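Trichothecene 15-O-acetyltransferase TRI3 (Fusarium sporotrichioides, PDB 3FOT) transfers an acetyl group to the C-15 oxygen of trichothecene intermediates in the fungal pathway that leads to T-2 toxin. Local coordinates at residues K369-S374 against L386-R391; C94-D99 against N151-S156; Y54-L59 against S133-W138. All blocks are in the same frame, centred on the assembly; numbering follows the deposited sequence. Where two conformers were deposited one is given.

Interaction 1: residues K369-S374 against L386-R391; sequences KSITVS and LESACR. Unlike the reference sequence in segment 369-374: Thr-372 (reference Ala).
Ser-370 and Ser-388 meet through a shared water: it donates a hydrogen bond to Ser-370 OG, 2.7 Å away, and is also hydrogen-bonded to Ser-388 OG at 2.8 Å. The water spans the outer end of the contact, and Ser-370 OG is further tied to Asn-367 O just upstream. Next in the chain, Ile-371 makes the direct contact with residues 386-391. Its two branches divide the work. The CG2 methyl comes up against the side of Ser-388, 3.5 Å from its OG and about as close to its CB, while the longer arm carries CD1 to the Ala-389 methyl, with CD1 and CB 4.1 Å apart. With chi1 at 65°, CG1 lies between the backbone N and carbonyl carbon, and CG2 is swung opposite the carbonyl, which spreads the branches over two neighbouring helix residues. On the helix, Ser-388 OG stands opposite its own backbone N (chi1 179°), putting the hydroxyl beside CG2 and within bonding distance of the water. Val-373 meets the same helix one turn earlier, at Gln-382 and Ala-385. Helix 306-321 packs on the same loop, with Leu-319 against Ile-371 and Thr-372 and Leu-316 against Val-373. The arrangement is plain packing, in which the connection between strand 358-365 and helix 379-401 folds back on the helix it leads into, with a buried isoleucine inside and a water bridge at its margin.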
ATOM      1  N   LYS A 369      -7.593 -24.130  19.772  1.00 14.83           N
ATOM      2  CA  LYS A 369      -6.905 -25.366  20.140  1.00 15.46           C
ATOM      3  C   LYS A 369      -7.061 -26.408  19.037  1.00 14.85           C
ATOM      4  O   LYS A 369      -6.111 -27.142  18.760  1.00 15.20           O
ATOM      5  CB  LYS A 369      -7.410 -25.946  21.479  1.00 16.55           C
ATOM      6  CG  LYS A 369      -6.660 -27.203  21.965  0.50 17.50           C
ATOM      7  CD  LYS A 369      -5.120 -27.117  21.815  1.00 21.89           C
ATOM      8  CE  LYS A 369      -4.428 -28.368  22.340  1.00 22.00           C
ATOM      9  NZ  LYS A 369      -4.922 -29.647  21.715  1.00 23.49           N
ATOM     10  N   SER A 370      -8.237 -26.446  18.402  1.00 13.22           N
ATOM     11  CA  SER A 370      -8.545 -27.454  17.378  1.00 13.46           C
ATOM     12  C   SER A 370      -7.731 -27.265  16.098  1.00 13.23           C
ATOM     13  O   SER A 370      -7.666 -28.187  15.295  1.00 13.30           O
ATOM     14  CB  SER A 370     -10.035 -27.456  17.011  1.00 14.05           C
ATOM     15  OG  SER A 370     -10.357 -26.279  16.268  1.00 14.26           O
ATOM     16  N   ILE A 371      -7.145 -26.076  15.913  1.00 12.59           N
ATOM     17  CA  ILE A 371      -6.288 -25.801  14.748  1.00 12.81           C
ATOM     18  C   ILE A 371      -4.802 -25.615  15.094  1.00 13.72           C
ATOM     19  O   ILE A 371      -3.999 -25.232  14.225  1.00 14.18           O
ATOM     20  CB  ILE A 371      -6.825 -24.598  13.884  1.00 12.04           C
ATOM     21  CG1 ILE A 371      -6.782 -23.276  14.667  1.00 12.50           C
ATOM     22  CG2 ILE A 371      -8.232 -24.927  13.324  1.00 11.39           C
ATOM     23  CD1 ILE A 371      -6.927 -22.041  13.775  1.00 13.69           C
ATOM     24  N   THR A 372      -4.446 -25.850  16.362  1.00 13.62           N
ATOM     25  CA  THR A 372      -3.057 -25.756  16.825  1.00 14.91           C
ATOM     26  C   THR A 372      -2.273 -26.986  16.382  1.00 15.29           C
ATOM     27  O   THR A 372      -2.473 -28.101  16.884  1.00 16.35           O
ATOM     28  CB  THR A 372      -2.973 -25.531  18.363  1.00 15.03           C
ATOM     29  OG1 THR A 372      -3.679 -24.329  18.693  1.00 16.47           O
ATOM     30  CG2 THR A 372      -1.522 -25.402  18.837  1.00 15.71           C
ATOM     31  N   VAL A 373      -1.407 -26.785  15.389  1.00 15.66           N
ATOM     32  CA  VAL A 373      -0.597 -27.863  14.829  1.00 16.66           C
ATOM     33  C   VAL A 373       0.858 -27.427  14.765  1.00 16.45           C
ATOM     34  O   VAL A 373       1.160 -26.259  14.527  1.00 17.89           O
ATOM     35  CB  VAL A 373      -1.051 -28.291  13.400  1.00 16.79           C
ATOM     36  CG1 VAL A 373      -2.431 -28.902  13.434  1.00 17.71           C
ATOM     37  CG2 VAL A 373      -1.006 -27.101  12.409  1.00 18.04           C
ATOM     38  N   SER A 374       1.763 -28.361  14.978  1.00 16.04           N
ATOM     39  CA  SER A 374       3.167 -28.047  14.830  1.00 16.49           C
ATOM     40  C   SER A 374       3.637 -28.366  13.412  1.00 15.89           C
ATOM     41  O   SER A 374       2.934 -29.004  12.630  1.00 16.21           O
ATOM     42  CB  SER A 374       3.991 -28.803  15.840  1.00 16.78           C
ATOM     43  OG  SER A 374       4.200 -30.083  15.353  1.00 21.10           O
ATOM     44  N   LEU A 386      -5.219 -25.809   8.426  1.00 10.90           N
ATOM     45  CA  LEU A 386      -5.230 -24.682   7.483  1.00 10.39           C
ATOM     46  C   LEU A 386      -6.582 -24.523   6.810  1.00 11.38           C
ATOM     47  O   LEU A 386      -7.072 -23.398   6.685  1.00 11.10           O
ATOM     48  CB  LEU A 386      -4.113 -24.838   6.440  1.00 10.59           C
ATOM     49  CG  LEU A 386      -2.716 -24.624   7.001  1.00  9.14           C
ATOM     50  CD1 LEU A 386      -1.709 -25.324   6.083  1.00  9.23           C
ATOM     51  CD2 LEU A 386      -2.394 -23.107   7.129  1.00 10.33           C
ATOM     52  N   GLU A 387      -7.180 -25.636   6.379  1.00 11.63           N
ATOM     53  CA  GLU A 387      -8.508 -25.604   5.750  0.50 12.02           C
ATOM     54  C   GLU A 387      -9.556 -25.021   6.702  1.00 12.65           C
ATOM     55  O   GLU A 387     -10.366 -24.178   6.303  1.00 12.57           O
ATOM     56  CB  GLU A 387      -8.926 -26.998   5.265  0.50 12.10           C
ATOM     57  CG  GLU A 387      -8.165 -27.461   4.035  0.50 13.21           C
ATOM     58  CD  GLU A 387      -8.747 -28.696   3.388  0.50 14.12           C
ATOM     59  OE1 GLU A 387      -8.019 -29.364   2.634  0.50 14.31           O
ATOM     60  OE2 GLU A 387      -9.939 -28.982   3.596  0.50 16.65           O
ATOM     61  N   SER A 388      -9.535 -25.457   7.956  1.00 13.52           N
ATOM     62  CA  SER A 388     -10.495 -24.970   8.976  1.00 13.84           C
ATOM     63  C   SER A 388     -10.367 -23.461   9.128  1.00 13.93           C
ATOM     64  O   SER A 388     -11.359 -22.712   9.111  1.00 13.20           O
ATOM     65  CB  SER A 388     -10.180 -25.640  10.325  1.00 15.80           C
ATOM     66  OG  SER A 388     -11.053 -25.201  11.354  1.00 17.49           O
ATOM     67  N   ALA A 389      -9.123 -23.013   9.301  1.00 13.97           N
ATOM     68  CA  ALA A 389      -8.850 -21.594   9.463  1.00 13.23           C
ATOM     69  C   ALA A 389      -9.302 -20.795   8.233  1.00 13.62           C
ATOM     70  O   ALA A 389      -9.968 -19.770   8.386  1.00 13.29           O
ATOM     71  CB  ALA A 389      -7.407 -21.366   9.759  1.00 12.15           C
ATOM     72  N   CYS A 390      -8.971 -21.274   7.029  1.00 13.41           N
ATOM     73  CA  CYS A 390      -9.436 -20.613   5.785  1.00 13.78           C
ATOM     74  C   CYS A 390     -10.951 -20.472   5.721  1.00 14.44           C
ATOM     75  O   CYS A 390     -11.453 -19.444   5.298  1.00 15.60           O
ATOM     76  CB  CYS A 390      -8.985 -21.354   4.536  1.00 13.79           C
ATOM     77  SG  CYS A 390      -7.211 -21.236   4.200  1.00 14.38           S
ATOM     78  N   ARG A 391     -11.683 -21.509   6.123  1.00 14.65           N
ATOM     79  CA  ARG A 391     -13.147 -21.447   6.088  1.00 15.79           C
ATOM     80  C   ARG A 391     -13.693 -20.423   7.093  1.00 16.44           C
ATOM     81  O   ARG A 391     -14.630 -19.694   6.766  1.00 17.08           O
ATOM     82  CB  ARG A 391     -13.763 -22.834   6.318  1.00 15.70           C
ATOM     83  CG  ARG A 391     -13.364 -23.861   5.258  1.00 15.83           C
ATOM     84  CD  ARG A 391     -14.214 -25.153   5.305  1.00 17.95           C
ATOM     85  NE  ARG A 391     -13.723 -26.155   4.343  1.00 22.44           N
ATOM     86  CZ  ARG A 391     -13.933 -26.103   3.027  1.00 23.29           C
ATOM     87  NH1 ARG A 391     -14.635 -25.107   2.493  1.00 26.38           N
ATOM     88  NH2 ARG A 391     -13.443 -27.050   2.235  1.00 24.81           N
TER
HETATM   89  O   HOH W   1     -11.638 -26.234  13.873  1.00 25.35           O

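Interaction 2: residues C94-D99 against N151-S156; sequences CTVSWD and NTPSKS
Pro-153 points toward strand 95-97 and fills the angle between Val-96 and Trp-98, meeting both with its CB-CG edge. Val-96 presents its CG1 methyl, 3.7 Å from Pro-153 CB and nearly as close to CG; the two side chains run at a slant to one another. Trp-98 offers the rim of its six-membered ring instead: CH2 lies 3.8 Å from Pro-153 CG, and that proline carbon sits at the indole edge, in its plane, so no proline-over-indole stack forms. One indole face is covered from within the same segment, by Val-96 two residues earlier, with its CG2 3.6 Å above the plane and displaced toward the rim. Val-96 thus splits its branches, CG1 to the proline and CG2 to the tryptophan. A chi1 of 63° places CG1 between the backbone N and the carbonyl carbon, on the side facing Pro-153. Trp-98 NE1, pointing elsewhere, donates to Gly-41 O, which helps fix the rotation of the indole.

Strand 95-97 is an outermost strand of a small four-stranded antiparallel sheet, pairing with strand 105-109 through Thr-95 and Ser-97. Across the contact, the loop between helix 134-147 and strand 158-163 runs roughly antiparallel to it without direct backbone bonds.

At the other end, Ser-156 CB packs 3.7 Å from Cys-94 O. A water joins the two backbones, donating to Cys-94 O (2.7 Å) and accepting from Ser-156 N (2.9 Å). The Ser-156 hydroxyl is bonded to Glu-91 O, and Asn-46 flanks Val-96, Trp-98 and Pro-153.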
ATOM      1  N   CYS A  94      -0.771  16.868  -4.788  1.00  9.41           N
ATOM      2  CA  CYS A  94      -1.521  17.392  -3.651  1.00 10.47           C
ATOM      3  C   CYS A  94      -0.550  17.604  -2.482  1.00 10.68           C
ATOM      4  O   CYS A  94       0.515  16.967  -2.419  1.00 11.69           O
ATOM      5  CB  CYS A  94      -2.671  16.455  -3.251  1.00  9.97           C
ATOM      6  SG  CYS A  94      -3.992  16.333  -4.471  1.00 10.91           S
ATOM      7  N   THR A  95      -0.914  18.517  -1.580  1.00 10.34           N
ATOM      8  CA  THR A  95      -0.103  18.838  -0.425  1.00 10.25           C
ATOM      9  C   THR A  95      -0.975  18.735   0.830  1.00 10.80           C
ATOM     10  O   THR A  95      -2.198  18.702   0.741  1.00 10.20           O
ATOM     11  CB  THR A  95       0.457  20.272  -0.545  1.00 10.74           C
ATOM     12  OG1 THR A  95      -0.625  21.195  -0.759  1.00 10.82           O
ATOM     13  CG2 THR A  95       1.435  20.365  -1.715  1.00 10.46           C
ATOM     14  N   VAL A  96      -0.336  18.725   1.989  1.00 11.89           N
ATOM     15  CA  VAL A  96      -1.051  18.527   3.224  1.00 12.41           C
ATOM     16  C   VAL A  96      -0.836  19.702   4.154  1.00 12.58           C
ATOM     17  O   VAL A  96       0.264  20.277   4.210  1.00 12.36           O
ATOM     18  CB  VAL A  96      -0.609  17.227   3.936  1.00 13.06           C
ATOM     19  CG1 VAL A  96       0.856  17.263   4.343  1.00 13.68           C
ATOM     20  CG2 VAL A  96      -1.483  16.976   5.177  1.00 12.81           C
ATOM     21  N   SER A  97      -1.888  20.039   4.889  1.00 12.37           N
ATOM     22  CA  SER A  97      -1.792  21.005   5.987  1.00 12.43           C
ATOM     23  C   SER A  97      -2.701  20.575   7.116  1.00 12.31           C
ATOM     24  O   SER A  97      -3.537  19.669   6.960  1.00 11.91           O
ATOM     25  CB  SER A  97      -2.197  22.417   5.533  1.00 11.23           C
ATOM     26  OG  SER A  97      -3.530  22.496   5.077  1.00 13.13           O
ATOM     27  N   TRP A  98      -2.554  21.247   8.253  1.00 12.17           N
ATOM     28  CA  TRP A  98      -3.386  20.922   9.377  1.00 13.66           C
ATOM     29  C   TRP A  98      -3.867  22.191  10.046  1.00 14.61           C
ATOM     30  O   TRP A  98      -3.171  23.225  10.035  1.00 14.49           O
ATOM     31  CB  TRP A  98      -2.622  20.121  10.426  1.00 13.89           C
ATOM     32  CG  TRP A  98      -2.209  18.764   9.979  1.00 14.67           C
ATOM     33  CD1 TRP A  98      -2.927  17.607  10.101  1.00 16.05           C
ATOM     34  CD2 TRP A  98      -0.994  18.420   9.299  1.00 14.75           C
ATOM     35  NE1 TRP A  98      -2.209  16.547   9.568  1.00 13.16           N
ATOM     36  CE2 TRP A  98      -1.029  17.019   9.063  1.00 14.28           C
ATOM     37  CE3 TRP A  98       0.138  19.153   8.889  1.00 16.23           C
ATOM     38  CZ2 TRP A  98       0.018  16.335   8.432  1.00 14.25           C
ATOM     39  CZ3 TRP A  98       1.185  18.466   8.252  1.00 15.86           C
ATOM     40  CH2 TRP A  98       1.104  17.072   8.020  1.00 14.46           C
ATOM     41  N   ASP A  99      -5.032  22.085  10.661  1.00 14.84           N
ATOM     42  CA  ASP A  99      -5.366  23.022  11.745  1.00 15.91           C
ATOM     43  C   ASP A  99      -5.374  22.269  13.064  1.00 16.60           C
ATOM     44  O   ASP A  99      -4.573  21.349  13.266  1.00 16.72           O
ATOM     45  CB  ASP A  99      -6.671  23.773  11.466  1.00 16.45           C
ATOM     46  CG  ASP A  99      -7.836  22.858  11.166  1.00 16.21           C
ATOM     47  OD1 ASP A  99      -7.855  21.677  11.602  1.00 18.50           O
ATOM     48  OD2 ASP A  99      -8.753  23.337  10.502  1.00 18.07           O
ATOM     49  N   ASN A 151      10.931  16.956  10.710  1.00 24.30           N
ATOM     50  CA  ASN A 151       9.502  16.961  11.060  1.00 24.50           C
ATOM     51  C   ASN A 151       8.635  17.520   9.925  1.00 23.11           C
ATOM     52  O   ASN A 151       7.624  18.189  10.143  1.00 23.69           O
ATOM     53  CB  ASN A 151       9.289  17.743  12.364  1.00 25.40           C
ATOM     54  CG  ASN A 151       8.192  17.143  13.250  1.00 28.85           C
ATOM     55  OD1 ASN A 151       7.319  17.866  13.747  1.00 33.48           O
ATOM     56  ND2 ASN A 151       8.235  15.827  13.452  1.00 29.05           N
ATOM     57  N   THR A 152       9.036  17.226   8.694  1.00 21.97           N
ATOM     58  CA  THR A 152       8.367  17.754   7.512  1.00 20.23           C
ATOM     59  C   THR A 152       7.675  16.585   6.786  1.00 18.57           C
ATOM     60  O   THR A 152       8.331  15.568   6.561  1.00 18.86           O
ATOM     61  CB  THR A 152       9.398  18.358   6.539  1.00 20.89           C
ATOM     62  OG1 THR A 152      10.141  19.397   7.202  1.00 24.00           O
ATOM     63  CG2 THR A 152       8.713  18.946   5.299  1.00 20.50           C
ATOM     64  N   PRO A 153       6.383  16.736   6.404  1.00 16.76           N
ATOM     65  CA  PRO A 153       5.648  15.674   5.651  1.00 15.43           C
ATOM     66  C   PRO A 153       6.254  15.401   4.297  1.00 13.68           C
ATOM     67  O   PRO A 153       6.733  16.309   3.630  1.00 13.98           O
ATOM     68  CB  PRO A 153       4.236  16.243   5.447  1.00 14.93           C
ATOM     69  CG  PRO A 153       4.250  17.615   5.995  1.00 17.23           C
ATOM     70  CD  PRO A 153       5.537  17.901   6.687  1.00 17.29           C
ATOM     71  N   SER A 154       6.230  14.137   3.891  1.00 12.54           N
ATOM     72  CA  SER A 154       6.735  13.762   2.577  1.00 11.61           C
ATOM     73  C   SER A 154       5.894  14.307   1.427  1.00 10.34           C
ATOM     74  O   SER A 154       4.679  14.530   1.540  1.00  9.19           O
ATOM     75  CB  SER A 154       6.832  12.243   2.490  1.00 11.05           C
ATOM     76  OG  SER A 154       7.718  11.802   3.519  1.00 12.11           O
ATOM     77  N   LYS A 155       6.559  14.497   0.290  1.00 10.22           N
ATOM     78  CA  LYS A 155       5.853  14.818  -0.937  1.00  9.60           C
ATOM     79  C   LYS A 155       4.863  13.712  -1.328  1.00  8.84           C
ATOM     80  O   LYS A 155       5.024  12.549  -0.964  1.00  7.47           O
ATOM     81  CB  LYS A 155       6.863  14.978  -2.064  1.00 10.42           C
ATOM     82  CG  LYS A 155       7.723  16.230  -1.974  1.00 13.28           C
ATOM     83  CD  LYS A 155       8.531  16.310  -3.265  1.00 17.02           C
ATOM     84  CE  LYS A 155       9.572  17.413  -3.161  1.00 21.62           C
ATOM     85  NZ  LYS A 155      10.308  17.497  -4.440  1.00 21.69           N
ATOM     86  N   SER A 156       3.846  14.056  -2.105  1.00  7.87           N
ATOM     87  CA  SER A 156       2.918  13.028  -2.550  1.00  8.13           C
ATOM     88  C   SER A 156       3.640  11.893  -3.288  1.00  7.85           C
ATOM     89  O   SER A 156       3.334  10.710  -3.074  1.00  8.33           O
ATOM     90  CB  SER A 156       1.812  13.608  -3.441  1.00  8.46           C
ATOM     91  OG  SER A 156       0.999  12.554  -3.943  1.00 10.03           O
TER
HETATM   92  O   HOH W   2       3.178  16.875  -2.360  1.00 12.15           O

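Interaction 3: residues Y54-L59 against S133-W138; sequences YIATSL and SALDLW
The edge of the Trp-138 indole points into the face of Tyr-54, tilted from the perpendicular: Trp-138 CD1 stands 3.2 Å above the phenol plane, over its centre. This is a T-shaped pair made with the five-membered ring, the planes inclined at 65° and the ring centroids only 4.2 Å apart. The closest atoms are Trp-138 CD1 and Tyr-54 CE2, at 3.3 Å. A chi1 of 171° carries the indole toward the strand, and the rotation about CB-CG turns its CD1-NE1 edge to Tyr-54.

Farther along, the helix comes down on Ala-56. Its methyl meets that of Ala-134 with the two CB atoms 3.5 Å apart, and the next residue, Leu-135, brings its CD2 branch to 3.8 Å from Ala-56 CB. With small residues on both sides, the axes of segments 54-59 and 134-138 approach to 8.6 Å, roughly antiparallel at 151°. The helix starts with a capping box: Ser-133 OG accepts from Asp-136 N, and Asp-136 OD2 accepts from Ser-133 N, approached from above the carboxylate plane.

Helix 134-147 thus lies against strand 53-61 of the six-stranded mixed sheet. No hydrogen bond crosses between the segments, whose contact is apolar and aromatic. Polar ties between sheet and helix lie just beyond: Tyr-54 OH bonds to Glu-142 and Arg-145 farther along the same helix, and Glu-179 of the adjacent strand takes the Ala-134 N-H. Trp-138 NE1 turns instead to Asn-470, so apolar packing and outlying polar bonds together hold the helix on the sheet.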
ATOM      1  N   TYR A  54       6.461   3.090   0.077  1.00  9.04           N
ATOM      2  CA  TYR A  54       7.565   2.991  -0.872  1.00  9.17           C
ATOM      3  C   TYR A  54       7.303   1.803  -1.780  1.00  9.14           C
ATOM      4  O   TYR A  54       6.860   0.741  -1.315  1.00 10.66           O
ATOM      5  CB  TYR A  54       8.882   2.731  -0.168  1.00  9.56           C
ATOM      6  CG  TYR A  54       9.404   3.839   0.705  1.00 10.37           C
ATOM      7  CD1 TYR A  54      10.425   4.668   0.241  1.00 11.22           C
ATOM      8  CD2 TYR A  54       8.916   4.032   2.001  1.00 12.01           C
ATOM      9  CE1 TYR A  54      10.963   5.661   1.037  1.00 10.32           C
ATOM     10  CE2 TYR A  54       9.452   5.040   2.821  1.00 12.98           C
ATOM     11  CZ  TYR A  54      10.472   5.847   2.319  1.00 10.98           C
ATOM     12  OH  TYR A  54      11.072   6.829   3.058  1.00 12.87           O
ATOM     13  N   ILE A  55       7.586   1.988  -3.061  1.00  8.73           N
ATOM     14  CA  ILE A  55       7.530   0.880  -4.034  1.00  8.89           C
ATOM     15  C   ILE A  55       8.923   0.751  -4.663  1.00  9.02           C
ATOM     16  O   ILE A  55       9.432   1.700  -5.248  1.00  9.15           O
ATOM     17  CB  ILE A  55       6.430   1.108  -5.102  1.00  7.81           C
ATOM     18  CG1 ILE A  55       5.048   1.219  -4.421  1.00  7.93           C
ATOM     19  CG2 ILE A  55       6.391  -0.075  -6.144  1.00  8.32           C
ATOM     20  CD1 ILE A  55       3.966   1.912  -5.311  1.00  9.55           C
ATOM     21  N   ALA A  56       9.552  -0.417  -4.500  1.00 10.34           N
ATOM     22  CA  ALA A  56      10.889  -0.645  -5.031  1.00 10.35           C
ATOM     23  C   ALA A  56      10.740  -1.501  -6.270  1.00 11.81           C
ATOM     24  O   ALA A  56      10.199  -2.630  -6.195  1.00 11.94           O
ATOM     25  CB  ALA A  56      11.789  -1.340  -3.971  1.00 11.03           C
ATOM     26  N   THR A  57      11.144  -0.958  -7.416  1.00 11.15           N
ATOM     27  CA  THR A  57      11.055  -1.716  -8.662  1.00 12.97           C
ATOM     28  C   THR A  57      12.490  -1.967  -9.136  1.00 12.75           C
ATOM     29  O   THR A  57      13.321  -1.069  -9.101  1.00 15.18           O
ATOM     30  CB  THR A  57      10.174  -1.034  -9.753  1.00 12.04           C
ATOM     31  OG1 THR A  57      10.735   0.230 -10.141  1.00 12.62           O
ATOM     32  CG2 THR A  57       8.711  -0.821  -9.274  1.00 13.80           C
ATOM     33  N   SER A  58      12.802  -3.188  -9.532  1.00 10.95           N
ATOM     34  CA  SER A  58      14.096  -3.469 -10.120  1.00 10.58           C
ATOM     35  C   SER A  58      13.851  -3.727 -11.592  1.00 10.27           C
ATOM     36  O   SER A  58      13.050  -4.589 -11.936  1.00 10.18           O
ATOM     37  CB  SER A  58      14.718  -4.719  -9.494  1.00 10.94           C
ATOM     38  OG  SER A  58      16.064  -4.826  -9.857  1.00 13.76           O
ATOM     39  N   LEU A  59      14.552  -2.989 -12.438  1.00 10.91           N
ATOM     40  CA  LEU A  59      14.343  -3.067 -13.875  1.00 10.36           C
ATOM     41  C   LEU A  59      15.640  -3.553 -14.515  1.00 10.63           C
ATOM     42  O   LEU A  59      16.733  -3.411 -13.942  1.00 11.28           O
ATOM     43  CB  LEU A  59      13.965  -1.701 -14.447  1.00 10.52           C
ATOM     44  CG  LEU A  59      12.868  -0.843 -13.791  1.00 13.78           C
ATOM     45  CD1 LEU A  59      12.718   0.450 -14.584  1.00 13.75           C
ATOM     46  CD2 LEU A  59      11.545  -1.552 -13.723  1.00 13.93           C
ATOM     47  N   SER A 133      20.700  -1.029  -3.847  1.00 14.33           N
ATOM     48  CA  SER A 133      19.363  -1.372  -4.337  1.00 13.41           C
ATOM     49  C   SER A 133      18.341  -0.308  -3.905  1.00 13.28           C
ATOM     50  O   SER A 133      18.631   0.527  -3.052  1.00 12.53           O
ATOM     51  CB  SER A 133      18.922  -2.723  -3.772  1.00 14.38           C
ATOM     52  OG  SER A 133      18.621  -2.618  -2.391  1.00 13.32           O
ATOM     53  N   ALA A 134      17.138  -0.373  -4.479  1.00 11.69           N
ATOM     54  CA  ALA A 134      16.050   0.507  -4.046  1.00 11.90           C
ATOM     55  C   ALA A 134      15.749   0.343  -2.540  1.00 11.88           C
ATOM     56  O   ALA A 134      15.544   1.338  -1.830  1.00 12.25           O
ATOM     57  CB  ALA A 134      14.785   0.270  -4.913  1.00 12.17           C
ATOM     58  N   LEU A 135      15.701  -0.899  -2.052  1.00 12.28           N
ATOM     59  CA  LEU A 135      15.450  -1.115  -0.617  1.00 12.79           C
ATOM     60  C   LEU A 135      16.608  -0.681   0.272  1.00 12.48           C
ATOM     61  O   LEU A 135      16.382  -0.295   1.406  1.00 11.06           O
ATOM     62  CB  LEU A 135      15.021  -2.557  -0.303  1.00 13.71           C
ATOM     63  CG  LEU A 135      13.611  -2.877  -0.847  1.00 16.61           C
ATOM     64  CD1 LEU A 135      13.244  -4.331  -0.603  1.00 20.18           C
ATOM     65  CD2 LEU A 135      12.522  -1.958  -0.301  1.00 17.85           C
ATOM     66  N   ASP A 136      17.840  -0.745  -0.240  1.00 12.48           N
ATOM     67  CA  ASP A 136      19.006  -0.195   0.485  1.00 12.22           C
ATOM     68  C   ASP A 136      18.795   1.291   0.706  1.00 11.64           C
ATOM     69  O   ASP A 136      19.037   1.816   1.783  1.00 11.23           O
ATOM     70  CB  ASP A 136      20.305  -0.363  -0.318  1.00 13.21           C
ATOM     71  CG  ASP A 136      20.833  -1.784  -0.325  1.00 15.73           C
ATOM     72  OD1 ASP A 136      20.418  -2.605   0.512  1.00 15.61           O
ATOM     73  OD2 ASP A 136      21.667  -2.080  -1.208  1.00 17.82           O
ATOM     74  N   LEU A 137      18.323   1.967  -0.330  1.00 10.90           N
ATOM     75  CA  LEU A 137      18.054   3.398  -0.244  1.00 10.43           C
ATOM     76  C   LEU A 137      16.901   3.719   0.713  1.00  9.96           C
ATOM     77  O   LEU A 137      16.955   4.701   1.463  1.00  9.87           O
ATOM     78  CB  LEU A 137      17.766   3.951  -1.634  1.00 11.01           C
ATOM     79  CG  LEU A 137      17.475   5.445  -1.701  1.00 11.42           C
ATOM     80  CD1 LEU A 137      18.628   6.269  -1.112  1.00 12.57           C
ATOM     81  CD2 LEU A 137      17.165   5.823  -3.175  1.00 11.45           C
ATOM     82  N   TRP A 138      15.871   2.885   0.719  1.00  9.63           N
ATOM     83  CA  TRP A 138      14.800   3.050   1.705  1.00 10.24           C
ATOM     84  C   TRP A 138      15.408   3.069   3.113  1.00 10.86           C
ATOM     85  O   TRP A 138      15.126   3.963   3.931  1.00 10.62           O
ATOM     86  CB  TRP A 138      13.793   1.899   1.545  1.00 11.12           C
ATOM     87  CG  TRP A 138      12.767   1.844   2.657  1.00 11.21           C
ATOM     88  CD1 TRP A 138      11.895   2.809   2.990  1.00 11.85           C
ATOM     89  CD2 TRP A 138      12.553   0.766   3.567  1.00 11.85           C
ATOM     90  NE1 TRP A 138      11.125   2.409   4.074  1.00 11.81           N
ATOM     91  CE2 TRP A 138      11.521   1.159   4.449  1.00 12.19           C
ATOM     92  CE3 TRP A 138      13.133  -0.495   3.726  1.00 12.70           C
ATOM     93  CZ2 TRP A 138      11.033   0.329   5.455  1.00 12.90           C
ATOM     94  CZ3 TRP A 138      12.654  -1.327   4.735  1.00 14.17           C
ATOM     95  CH2 TRP A 138      11.613  -0.912   5.589  1.00 13.48           C
TER

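In the fold
Interactions 2 and 3 are near neighbours: their centres are 23 Å apart, their nearest atoms about 6 Å, and their segments alternate along the chain. Helix 134-147 ties them together, since it begins in interaction 3 and leads into residues 151-156 of interaction 2. The loop that follows the helix, on its way to strand 158-163 of the six-stranded sheet that also holds 53-61, packs on edge strand 95-97 of the small sheet. Interaction 1 comes later in sequence, 44 Å from interaction 2 and 36 Å from interaction 3 between centres, and lies across the chain's centre from interaction 2, consistent with the two-lobed build of BAHD-type, CoA-dependent acyltransferases.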